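Local coordinates for putative uncharacterized protein (Archaeoglobus fulgidus, PDB 3VU0) that forms the C-terminal globular domain of AglB, an archaeal member of the oligosaccharyltransferase family, at residues W38-W43 against V91-V96; T103-I108 against D126-T131. All coordinates share one frame; numbering follows the deposited sequence.

Interaction 1: residues W38-W43 against V91-V96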
ATOM      1  N   TRP A  38       5.863   1.938  -4.650  1.00 13.75           N
ATOM      2  CA  TRP A  38       7.229   2.403  -4.863  1.00 14.33           C
ATOM      3  C   TRP A  38       7.441   3.918  -4.900  1.00 15.89           C
ATOM      4  O   TRP A  38       8.525   4.393  -4.568  1.00 15.60           O
ATOM      5  CB  TRP A  38       7.827   1.757  -6.123  1.00 16.50           C
ATOM      6  CG  TRP A  38       7.280   2.274  -7.402  1.00 16.31           C
ATOM      7  CD1 TRP A  38       6.135   1.877  -8.031  1.00 17.65           C
ATOM      8  CD2 TRP A  38       7.845   3.309  -8.209  1.00 18.73           C
ATOM      9  NE1 TRP A  38       5.951   2.604  -9.184  1.00 18.38           N
ATOM     10  CE2 TRP A  38       6.988   3.492  -9.316  1.00 19.51           C
ATOM     11  CE3 TRP A  38       8.996   4.102  -8.104  1.00 20.25           C
ATOM     12  CZ2 TRP A  38       7.243   4.439 -10.314  1.00 20.68           C
ATOM     13  CZ3 TRP A  38       9.252   5.047  -9.102  1.00 22.74           C
ATOM     14  CH2 TRP A  38       8.376   5.204 -10.190  1.00 21.58           C
ATOM     15  N   ASP A  39       6.418   4.679  -5.279  1.00 14.57           N
ATOM     16  CA  ASP A  39       6.545   6.135  -5.326  1.00 17.47           C
ATOM     17  C   ASP A  39       6.975   6.750  -3.992  1.00 17.14           C
ATOM     18  O   ASP A  39       7.647   7.783  -3.964  1.00 15.82           O
ATOM     19  CB  ASP A  39       5.215   6.798  -5.719  1.00 19.35           C
ATOM     20  CG  ASP A  39       4.794   6.499  -7.143  1.00 21.55           C
ATOM     21  OD1 ASP A  39       5.657   6.127  -7.966  1.00 24.32           O
ATOM     22  OD2 ASP A  39       3.595   6.664  -7.437  1.00 20.86           O
ATOM     23  N   TYR A  40       6.575   6.123  -2.890  1.00 16.44           N
ATOM     24  CA  TYR A  40       6.870   6.649  -1.558  1.00 16.94           C
ATOM     25  C   TYR A  40       8.089   6.038  -0.877  1.00 17.22           C
ATOM     26  O   TYR A  40       8.451   6.438   0.238  1.00 15.73           O
ATOM     27  CB  TYR A  40       5.648   6.439  -0.657  1.00 17.35           C
ATOM     28  CG  TYR A  40       4.327   6.646  -1.367  1.00 17.16           C
ATOM     29  CD1 TYR A  40       3.994   7.883  -1.921  1.00 19.52           C
ATOM     30  CD2 TYR A  40       3.412   5.603  -1.482  1.00 17.90           C
ATOM     31  CE1 TYR A  40       2.771   8.077  -2.576  1.00 17.86           C
ATOM     32  CE2 TYR A  40       2.190   5.781  -2.132  1.00 18.73           C
ATOM     33  CZ  TYR A  40       1.876   7.020  -2.675  1.00 18.14           C
ATOM     34  OH  TYR A  40       0.664   7.195  -3.306  1.00 16.75           O
ATOM     35  N   GLY A  41       8.714   5.072  -1.542  1.00 16.95           N
ATOM     36  CA  GLY A  41       9.868   4.396  -0.974  1.00 18.68           C
ATOM     37  C   GLY A  41      10.965   5.282  -0.411  1.00 19.80           C
ATOM     38  O   GLY A  41      11.388   5.097   0.733  1.00 18.25           O
ATOM     39  N   ASN A  42      11.432   6.240  -1.208  1.00 19.67           N
ATOM     40  CA  ASN A  42      12.500   7.133  -0.773  1.00 19.87           C
ATOM     41  C   ASN A  42      12.139   7.947   0.460  1.00 19.36           C
ATOM     42  O   ASN A  42      13.000   8.224   1.297  1.00 18.78           O
ATOM     43  CB  ASN A  42      12.920   8.070  -1.914  1.00 21.41           C
ATOM     44  CG  ASN A  42      13.648   7.337  -3.027  1.00 22.13           C
ATOM     45  OD1 ASN A  42      14.472   6.468  -2.765  1.00 24.19           O
ATOM     46  ND2 ASN A  42      13.353   7.692  -4.272  1.00 22.87           N
ATOM     47  N   TRP A  43      10.872   8.332   0.574  1.00 18.09           N
ATOM     48  CA  TRP A  43      10.426   9.102   1.728  1.00 18.32           C
ATOM     49  C   TRP A  43      10.526   8.258   2.991  1.00 18.23           C
ATOM     50  O   TRP A  43      11.044   8.701   4.021  1.00 17.18           O
ATOM     51  CB  TRP A  43       8.975   9.559   1.552  1.00 17.81           C
ATOM     52  CG  TRP A  43       8.796  10.777   0.699  1.00 19.27           C
ATOM     53  CD1 TRP A  43       9.767  11.647   0.287  1.00 19.49           C
ATOM     54  CD2 TRP A  43       7.554  11.304   0.215  1.00 20.88           C
ATOM     55  NE1 TRP A  43       9.206  12.685  -0.417  1.00 19.62           N
ATOM     56  CE2 TRP A  43       7.848  12.500  -0.475  1.00 21.05           C
ATOM     57  CE3 TRP A  43       6.218  10.882   0.302  1.00 22.04           C
ATOM     58  CZ2 TRP A  43       6.855  13.281  -1.076  1.00 21.27           C
ATOM     59  CZ3 TRP A  43       5.230  11.657  -0.294  1.00 22.98           C
ATOM     60  CH2 TRP A  43       5.556  12.848  -0.976  1.00 23.56           C
ATOM     61  N   VAL A  91      -2.233   4.843   0.797  1.00 13.39           N
ATOM     62  CA  VAL A  91      -2.488   6.261   0.558  1.00 13.72           C
ATOM     63  C   VAL A  91      -3.756   6.396  -0.273  1.00 13.11           C
ATOM     64  O   VAL A  91      -3.992   5.598  -1.179  1.00 11.11           O
ATOM     65  CB  VAL A  91      -1.300   6.901  -0.194  1.00 14.44           C
ATOM     66  CG1 VAL A  91      -1.484   8.407  -0.287  1.00 16.00           C
ATOM     67  CG2 VAL A  91      -0.002   6.560   0.516  1.00 13.71           C
ATOM     68  N   GLU A  92      -4.569   7.404   0.027  1.00 14.55           N
ATOM     69  CA  GLU A  92      -5.825   7.589  -0.692  1.00 14.97           C
ATOM     70  C   GLU A  92      -5.703   7.662  -2.216  1.00 13.99           C
ATOM     71  O   GLU A  92      -6.553   7.120  -2.920  1.00 12.40           O
ATOM     72  CB  GLU A  92      -6.574   8.830  -0.181  1.00 19.24           C
ATOM     73  CG  GLU A  92      -8.007   8.923  -0.718  1.00 25.55           C
ATOM     74  CD  GLU A  92      -8.763  10.147  -0.222  1.00 32.12           C
ATOM     75  OE1 GLU A  92      -9.945  10.315  -0.600  1.00 35.08           O
ATOM     76  OE2 GLU A  92      -8.181  10.941   0.546  1.00 35.52           O
ATOM     77  N   GLU A  93      -4.660   8.310  -2.730  1.00 13.11           N
ATOM     78  CA  GLU A  93      -4.498   8.419  -4.186  1.00 13.00           C
ATOM     79  C   GLU A  93      -4.316   7.064  -4.885  1.00 12.82           C
ATOM     80  O   GLU A  93      -4.370   6.984  -6.105  1.00 11.74           O
ATOM     81  CB  GLU A  93      -3.327   9.352  -4.541  1.00 13.38           C
ATOM     82  CG  GLU A  93      -1.951   8.857  -4.113  1.00 15.90           C
ATOM     83  CD  GLU A  93      -0.812   9.774  -4.569  1.00 20.12           C
ATOM     84  OE1 GLU A  93       0.358   9.458  -4.280  1.00 19.42           O
ATOM     85  OE2 GLU A  93      -1.079  10.808  -5.216  1.00 22.82           O
ATOM     86  N   LEU A  94      -4.111   6.002  -4.110  1.00 13.22           N
ATOM     87  CA  LEU A  94      -3.942   4.658  -4.668  1.00 12.47           C
ATOM     88  C   LEU A  94      -5.290   3.971  -4.894  1.00 12.48           C
ATOM     89  O   LEU A  94      -5.396   3.029  -5.678  1.00 14.03           O
ATOM     90  CB  LEU A  94      -3.126   3.777  -3.717  1.00 11.23           C
ATOM     91  CG  LEU A  94      -1.708   4.194  -3.324  1.00 10.38           C
ATOM     92  CD1 LEU A  94      -1.095   3.117  -2.427  1.00  9.67           C
ATOM     93  CD2 LEU A  94      -0.875   4.389  -4.568  1.00  9.25           C
ATOM     94  N   THR A  95      -6.313   4.442  -4.194  1.00 12.13           N
ATOM     95  CA  THR A  95      -7.636   3.845  -4.284  1.00 12.97           C
ATOM     96  C   THR A  95      -8.479   4.376  -5.432  1.00 13.77           C
ATOM     97  O   THR A  95      -8.210   5.441  -5.985  1.00 11.78           O
ATOM     98  CB  THR A  95      -8.423   4.061  -2.980  1.00 15.03           C
ATOM     99  OG1 THR A  95      -8.716   5.454  -2.832  1.00 15.32           O
ATOM    100  CG2 THR A  95      -7.606   3.594  -1.775  1.00 15.38           C
ATOM    101  N   VAL A  96      -9.506   3.615  -5.787  1.00 14.04           N
ATOM    102  CA  VAL A  96     -10.414   4.011  -6.854  1.00 13.76           C
ATOM    103  C   VAL A  96     -11.474   4.897  -6.216  1.00 13.40           C
ATOM    104  O   VAL A  96     -12.038   4.545  -5.181  1.00 15.08           O
ATOM    105  CB  VAL A  96     -11.084   2.780  -7.497  1.00 14.50           C
ATOM    106  CG1 VAL A  96     -12.118   3.218  -8.532  1.00 13.92           C
ATOM    107  CG2 VAL A  96     -10.023   1.907  -8.156  1.00 12.67           C
TER

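Interaction 2: residues T103-I108 against D126-T131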
ATOM      1  N   THR A 103      -6.631   7.338 -10.854  1.00 14.56           N
ATOM      2  CA  THR A 103      -6.177   6.625  -9.668  1.00 13.58           C
ATOM      3  C   THR A 103      -4.873   5.909  -9.966  1.00 13.32           C
ATOM      4  O   THR A 103      -4.638   5.482 -11.098  1.00 13.86           O
ATOM      5  CB  THR A 103      -7.207   5.574  -9.208  1.00 13.92           C
ATOM      6  OG1 THR A 103      -6.637   4.775  -8.162  1.00 15.99           O
ATOM      7  CG2 THR A 103      -7.604   4.666 -10.368  1.00 14.43           C
ATOM      8  N   LYS A 104      -4.018   5.779  -8.959  1.00 11.96           N
ATOM      9  CA  LYS A 104      -2.766   5.080  -9.169  1.00 11.99           C
ATOM     10  C   LYS A 104      -2.995   3.572  -9.147  1.00 11.20           C
ATOM     11  O   LYS A 104      -2.060   2.791  -9.308  1.00 11.27           O
ATOM     12  CB  LYS A 104      -1.732   5.499  -8.119  1.00 11.93           C
ATOM     13  CG  LYS A 104      -1.234   6.925  -8.327  1.00 12.04           C
ATOM     14  CD  LYS A 104      -0.141   7.301  -7.344  1.00 14.74           C
ATOM     15  CE  LYS A 104       0.481   8.648  -7.698  1.00 16.24           C
ATOM     16  NZ  LYS A 104       1.659   8.934  -6.828  1.00 16.35           N
ATOM     17  N   PHE A 105      -4.247   3.161  -8.957  1.00  9.97           N
ATOM     18  CA  PHE A 105      -4.565   1.738  -8.952  1.00 12.13           C
ATOM     19  C   PHE A 105      -4.340   1.167 -10.358  1.00 11.82           C
ATOM     20  O   PHE A 105      -4.072  -0.023 -10.523  1.00 11.04           O
ATOM     21  CB  PHE A 105      -6.021   1.513  -8.522  1.00 13.66           C
ATOM     22  CG  PHE A 105      -6.382   0.062  -8.339  1.00 13.80           C
ATOM     23  CD1 PHE A 105      -7.351  -0.534  -9.143  1.00 16.47           C
ATOM     24  CD2 PHE A 105      -5.756  -0.705  -7.361  1.00 14.82           C
ATOM     25  CE1 PHE A 105      -7.694  -1.877  -8.975  1.00 16.58           C
ATOM     26  CE2 PHE A 105      -6.089  -2.052  -7.182  1.00 16.98           C
ATOM     27  CZ  PHE A 105      -7.061  -2.639  -7.992  1.00 15.98           C
ATOM     28  N   ILE A 106      -4.440   2.027 -11.371  1.00 12.53           N
ATOM     29  CA  ILE A 106      -4.249   1.598 -12.754  1.00 13.59           C
ATOM     30  C   ILE A 106      -2.811   1.114 -12.968  1.00 13.96           C
ATOM     31  O   ILE A 106      -2.596  -0.015 -13.401  1.00 14.56           O
ATOM     32  CB  ILE A 106      -4.602   2.738 -13.748  1.00 14.97           C
ATOM     33  CG1 ILE A 106      -6.086   3.100 -13.613  1.00 16.82           C
ATOM     34  CG2 ILE A 106      -4.318   2.302 -15.188  1.00 17.18           C
ATOM     35  CD1 ILE A 106      -7.035   1.943 -13.874  1.00 17.27           C
ATOM     36  N   PRO A 107      -1.807   1.957 -12.670  1.00 14.94           N
ATOM     37  CA  PRO A 107      -0.438   1.471 -12.869  1.00 14.13           C
ATOM     38  C   PRO A 107      -0.136   0.281 -11.956  1.00 15.82           C
ATOM     39  O   PRO A 107       0.655  -0.600 -12.308  1.00 16.46           O
ATOM     40  CB  PRO A 107       0.424   2.701 -12.561  1.00 14.85           C
ATOM     41  CG  PRO A 107      -0.442   3.535 -11.663  1.00 17.65           C
ATOM     42  CD  PRO A 107      -1.814   3.378 -12.283  1.00 16.12           C
ATOM     43  N   ILE A 108      -0.770   0.251 -10.786  1.00 12.65           N
ATOM     44  CA  ILE A 108      -0.570  -0.865  -9.862  1.00 13.93           C
ATOM     45  C   ILE A 108      -1.057  -2.135 -10.563  1.00 13.04           C
ATOM     46  O   ILE A 108      -0.390  -3.164 -10.546  1.00 13.77           O
ATOM     47  CB  ILE A 108      -1.364  -0.666  -8.548  1.00 13.01           C
ATOM     48  CG1 ILE A 108      -0.727   0.457  -7.722  1.00 13.39           C
ATOM     49  CG2 ILE A 108      -1.395  -1.960  -7.746  1.00 13.48           C
ATOM     50  CD1 ILE A 108      -1.401   0.686  -6.368  1.00 14.10           C
ATOM     51  N   ASP A 126     -15.248  -3.201  -9.486  1.00 11.66           N
ATOM     52  CA  ASP A 126     -15.590  -4.446  -8.806  1.00 13.45           C
ATOM     53  C   ASP A 126     -14.324  -5.199  -8.395  1.00 11.45           C
ATOM     54  O   ASP A 126     -14.266  -5.761  -7.306  1.00 12.13           O
ATOM     55  CB  ASP A 126     -16.468  -5.336  -9.698  1.00 15.02           C
ATOM     56  CG  ASP A 126     -17.855  -4.748  -9.928  1.00 19.09           C
ATOM     57  OD1 ASP A 126     -18.273  -3.856  -9.154  1.00 18.33           O
ATOM     58  OD2 ASP A 126     -18.533  -5.189 -10.880  1.00 21.03           O
ATOM     59  N   PHE A 127     -13.316  -5.205  -9.261  1.00 11.82           N
ATOM     60  CA  PHE A 127     -12.047  -5.869  -8.951  1.00 11.53           C
ATOM     61  C   PHE A 127     -11.396  -5.176  -7.745  1.00 10.38           C
ATOM     62  O   PHE A 127     -10.989  -5.829  -6.778  1.00 10.24           O
ATOM     63  CB  PHE A 127     -11.099  -5.806 -10.153  1.00 14.14           C
ATOM     64  CG  PHE A 127      -9.720  -6.335  -9.863  1.00 17.29           C
ATOM     65  CD1 PHE A 127      -9.524  -7.675  -9.564  1.00 20.78           C
ATOM     66  CD2 PHE A 127      -8.623  -5.481  -9.849  1.00 19.65           C
ATOM     67  CE1 PHE A 127      -8.247  -8.161  -9.250  1.00 22.33           C
ATOM     68  CE2 PHE A 127      -7.348  -5.954  -9.537  1.00 21.49           C
ATOM     69  CZ  PHE A 127      -7.161  -7.297  -9.236  1.00 19.77           C
ATOM     70  N   PHE A 128     -11.306  -3.851  -7.798  1.00 10.15           N
ATOM     71  CA  PHE A 128     -10.712  -3.088  -6.699  1.00 10.71           C
ATOM     72  C   PHE A 128     -11.371  -3.405  -5.358  1.00 11.28           C
ATOM     73  O   PHE A 128     -10.691  -3.571  -4.340  1.00 10.14           O
ATOM     74  CB  PHE A 128     -10.828  -1.583  -6.957  1.00 11.14           C
ATOM     75  CG  PHE A 128     -10.478  -0.740  -5.763  1.00 11.83           C
ATOM     76  CD1 PHE A 128      -9.159  -0.650  -5.317  1.00 11.03           C
ATOM     77  CD2 PHE A 128     -11.475  -0.085  -5.045  1.00 11.50           C
ATOM     78  CE1 PHE A 128      -8.841   0.076  -4.171  1.00 12.01           C
ATOM     79  CE2 PHE A 128     -11.168   0.647  -3.893  1.00 12.66           C
ATOM     80  CZ  PHE A 128      -9.851   0.725  -3.456  1.00 13.33           C
ATOM     81  N   ASN A 129     -12.694  -3.497  -5.356  1.00  9.71           N
ATOM     82  CA  ASN A 129     -13.412  -3.754  -4.122  1.00 12.34           C
ATOM     83  C   ASN A 129     -13.134  -5.103  -3.462  1.00 13.04           C
ATOM     84  O   ASN A 129     -13.549  -5.326  -2.332  1.00 13.79           O
ATOM     85  CB  ASN A 129     -14.918  -3.559  -4.339  1.00 13.51           C
ATOM     86  CG  ASN A 129     -15.286  -2.094  -4.560  1.00 14.46           C
ATOM     87  OD1 ASN A 129     -14.576  -1.192  -4.110  1.00 13.98           O
ATOM     88  ND2 ASN A 129     -16.403  -1.855  -5.241  1.00 14.73           N
ATOM     89  N   LYS A 130     -12.413  -5.986  -4.152  1.00 12.97           N
ATOM     90  CA  LYS A 130     -12.080  -7.302  -3.599  1.00 14.47           C
ATOM     91  C   LYS A 130     -10.606  -7.381  -3.186  1.00 14.09           C
ATOM     92  O   LYS A 130     -10.160  -8.394  -2.644  1.00 13.14           O
ATOM     93  CB  LYS A 130     -12.331  -8.401  -4.639  1.00 16.08           C
ATOM     94  CG  LYS A 130     -13.749  -8.495  -5.172  1.00 19.84           C
ATOM     95  CD  LYS A 130     -13.797  -9.453  -6.359  1.00 19.78           C
ATOM     96  CE  LYS A 130     -15.185  -9.516  -6.971  1.00 23.57           C
ATOM     97  NZ  LYS A 130     -15.177 -10.327  -8.222  1.00 23.54           N
ATOM     98  N   THR A 131      -9.852  -6.315  -3.434  1.00 12.92           N
ATOM     99  CA  THR A 131      -8.425  -6.326  -3.133  1.00 13.25           C
ATOM    100  C   THR A 131      -8.006  -5.941  -1.718  1.00 14.80           C
ATOM    101  O   THR A 131      -8.774  -5.370  -0.944  1.00 12.38           O
ATOM    102  CB  THR A 131      -7.646  -5.405  -4.091  1.00 14.76           C
ATOM    103  OG1 THR A 131      -7.926  -4.037  -3.763  1.00 13.89           O
ATOM    104  CG2 THR A 131      -8.042  -5.673  -5.540  1.00 13.92           C
TER

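Interaction 1: residues W38-W43 against V91-V96
The aromatic side chain of Tyr40 reaches across to the 91-96 segment and carries nearly all of its side of the contact. At Val91, the last residue of strand 85-91, it meets the CG2 methyl group, which approaches ring atom CE2 obliquely to 3.5 Å. Val91 also opens a short 3-10 turn, its carbonyl O accepting from Leu94 N at 3.0 Å. Glu93, on that turn, points back toward Tyr40 and receives its hydroxyl: Tyr40 OH donates to Glu93 OE1 over a very short 2.5 Å. Glu93 CG sits between the backbone N and the carbonyl carbon (chi1 65°), and from there the chain runs out fully extended. Its OE1 therefore arrives at the ring edge, in the ring plane, and also lies 3.3 Å from Tyr40 CE1. Carboxylate and ring are nearly coplanar, at 24°. Leu94 adds its CD2 methyl at the same end of the ring, near the plane, 3.4 Å from Tyr40 OH. At Thr95 the turn is secured from within: Thr95 OG1 donates to Glu92 O at 2.7 Å. The same carbonyl takes Thr95 N. Glu93 OE1 has a second partner in Lys104, whose ammonium group also forms a salt bridge with Asp39 OD2; this positive charge probably eases the closeness of the two carboxylates, with Asp39 OD2 and Glu93 OE1 5.3 Å apart. Trp7 of helix 5-17 packs against Tyr40 and Val91. The contact is buried and joins the loops that follow two neighbouring parallel strands, 33-35 and 85-91. Residues Trp38 to Gly41 are the last four of the WWDYG sequence motif, the hallmark of the oligosaccharyltransferase family, and Tyr40 is the motif residue that anchors it here to the turn after strand 85-91.

Interaction 2: residues T103-I108 against D126-T131
A cluster of three phenylalanines, Phe105, Phe127 and Phe128, joins the start of helix 105-112 to the end of helix 121-128. Phe105 is its hub, extending from the first turn of its helix with CG anti to the backbone N (chi1 -173°). Phe128 meets it in a T-shaped stack, centroids 5.1 Å apart and planes at 76°. The edge of Phe128 points at the Phe105 face, with Phe128 CD1 over the ring centre, while Phe128 CB presses on Phe105 CE1 at 3.7 Å. Phe127 meets Phe105 rim to rim instead, planes at 37°, with Phe127 CE2 3.7 Å from Phe105 CZ. Thr131 CG2 adds a looser contact, 4.0 Å from Phe105 CZ. Both ends of the contact are tied down locally: Thr103 OG1 caps Phe105 N at 3.0 Å, and Phe128 O, in a type I turn, accepts from both Thr131 N and Thr131 OG1. Thr131 is itself the N-cap of helix 132-138. That helix lends Leu133 to both Phe105 and Phe128, whereas Thr69 of helix 61-69 touches Phe105 and Phe127, so the cluster lies among four helices.

Interaction 1 closes before interaction 2 opens along the chain, and their centres are 13 Å apart. The 91-96 segment leaves strand 85-91 of the mixed sheet and leads toward helix 105-112, where interaction 2 starts, so the two contacts lie in series. They also touch directly: Thr95 O and Thr103 OG1, 2.8 Å apart, probably share a hydrogen bond. Leu94 O packs on Phe105 CB at 3.3 Å. Lys104 reaches back from the second contact into the charged part of the first. Phe128 further touches Thr95 and Val96. Polar bonds and side-chain packing thus connect the 38-43 segment, through 91-96 and Lys104, with the helices around 126-131, in one compact domain.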